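Local coordinates for protein phosphodiesterase (Candida albicans, PDB 6CPU) that belongs to the phosphodiesterase family and carries a zinc and a magnesium ion in a mainly helical domain, at residues 332-337 with 448-453. Numbering follows the deposited sequence.
Sequences ASLNPI and NTVKLI
Leu334 reaches from the turn before helix 336-348 to the side of helix 446-462, where Val450 and Ile453 receive it. The contact lies in the all-helical HD-type fold of the phosphodiesterase family. Both helices run toward the zinc site: Asp462 closes one, and His349 and Asp350 follow the other.

The packing is apolar, and no hydrogen bond crosses it. Leu334 CG sits beside its backbone N (chi1 -58°), anti to the carbonyl carbon, which lets the branched end lean against helix 446-462. Its CD2 methyl meets Val450 CG1 at 4.1 Å, and the two side chains lie at a slant to each other. That CG1 is the valine branch anti to its own backbone N (chi1 168°). The same leucine methyl is 4.1 Å from Val450 O.

One helical turn further on, the CA-CB bond of Ile453 points toward the loop 333-334. The side chain runs past Leu334 in the opposite sense, with its CG2 methyl 4.2 Å from Leu334 CG. Leu414 and Gln338 also touch Val450, while Thr339 and Leu342 pack on Leu334, so the leucine joins both helices. Asn335, next in the chain, caps helix 336-348 through OD1 to Gln338 N.

Ser333 lies at the exposed border, where its CB comes to 4.3 Å from CG2 of Ile453.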
# COMPACT_ATOMS: atom_id res chain seq x y z
N ALA A 332 9.82 -24.61 10.15
CA ALA A 332 10.06 -23.18 10.23
C ALA A 332 9.24 -22.61 11.38
O ALA A 332 8.30 -23.24 11.85
CB ALA A 332 9.68 -22.51 8.92
N SER A 333 9.61 -21.42 11.84
CA SER A 333 8.89 -20.77 12.93
C SER A 333 7.43 -20.55 12.56
O SER A 333 6.54 -20.89 13.34
CB SER A 333 9.55 -19.44 13.30
OG SER A 333 10.88 -19.64 13.77
N LEU A 334 7.18 -20.02 11.36
CA LEU A 334 5.82 -19.75 10.90
C LEU A 334 5.34 -20.81 9.92
O LEU A 334 6.00 -21.10 8.92
CB LEU A 334 5.74 -18.36 10.25
CG LEU A 334 6.15 -17.17 11.11
CD1 LEU A 334 6.03 -15.86 10.34
CD2 LEU A 334 5.31 -17.12 12.39
N ASN A 335 4.18 -21.39 10.21
CA ASN A 335 3.55 -22.37 9.33
C ASN A 335 2.91 -21.70 8.08
O ASN A 335 2.99 -20.47 7.93
CB ASN A 335 2.55 -23.23 10.14
CG ASN A 335 1.23 -22.53 10.42
OD1 ASN A 335 1.00 -21.39 10.01
ND2 ASN A 335 0.34 -23.22 11.12
N PRO A 336 2.29 -22.50 7.18
CA PRO A 336 1.80 -21.92 5.92
C PRO A 336 0.72 -20.84 6.04
O PRO A 336 0.81 -19.82 5.35
CB PRO A 336 1.25 -23.14 5.17
CG PRO A 336 2.08 -24.28 5.67
CD PRO A 336 2.29 -23.98 7.13
N ILE A 337 -0.29 -21.04 6.89
CA ILE A 337 -1.34 -20.03 7.05
C ILE A 337 -0.82 -18.77 7.76
O ILE A 337 -1.21 -17.66 7.40
CB ILE A 337 -2.63 -20.57 7.71
CG1 ILE A 337 -3.78 -19.58 7.50
CG2 ILE A 337 -2.42 -20.86 9.20
CD1 ILE A 337 -5.15 -20.18 7.75
N ASN A 448 1.42 -16.17 21.26
CA ASN A 448 2.27 -14.98 21.43
C ASN A 448 3.66 -15.12 20.79
O ASN A 448 4.31 -14.12 20.49
CB ASN A 448 2.40 -14.60 22.91
CG ASN A 448 1.09 -14.14 23.51
OD1 ASN A 448 0.25 -13.56 22.82
ND2 ASN A 448 0.90 -14.40 24.79
N THR A 449 4.11 -16.35 20.58
CA THR A 449 5.34 -16.62 19.84
C THR A 449 5.15 -16.33 18.34
O THR A 449 6.00 -15.70 17.72
CB THR A 449 5.82 -18.07 20.05
OG1 THR A 449 6.17 -18.26 21.43
CG2 THR A 449 7.03 -18.40 19.18
N VAL A 450 4.05 -16.80 17.78
CA VAL A 450 3.70 -16.51 16.39
C VAL A 450 3.59 -14.98 16.19
O VAL A 450 4.18 -14.43 15.26
CB VAL A 450 2.39 -17.22 15.97
CG1 VAL A 450 1.86 -16.69 14.63
CG2 VAL A 450 2.61 -18.72 15.88
N LYS A 451 2.89 -14.31 17.10
CA LYS A 451 2.75 -12.85 17.06
C LYS A 451 4.08 -12.14 17.06
O LYS A 451 4.28 -11.19 16.30
CB LYS A 451 1.94 -12.33 18.25
CG LYS A 451 0.44 -12.45 18.12
CD LYS A 451 -0.21 -12.10 19.44
CE LYS A 451 -1.57 -11.45 19.25
NZ LYS A 451 -2.35 -11.47 20.52
N LEU A 452 5.00 -12.57 17.91
CA LEU A 452 6.27 -11.88 18.05
C LEU A 452 7.16 -12.07 16.83
O LEU A 452 7.75 -11.11 16.34
CB LEU A 452 7.02 -12.34 19.31
CG LEU A 452 8.38 -11.67 19.53
CD1 LEU A 452 8.24 -10.18 19.84
CD2 LEU A 452 9.14 -12.37 20.65
N ILE A 453 7.27 -13.30 16.33
CA ILE A 453 8.07 -13.54 15.14
C ILE A 453 7.49 -12.76 13.96
O ILE A 453 8.22 -12.09 13.24
CB ILE A 453 8.16 -15.04 14.77
CG1 ILE A 453 8.81 -15.85 15.91
CG2 ILE A 453 8.96 -15.21 13.49
CD1 ILE A 453 10.08 -15.24 16.45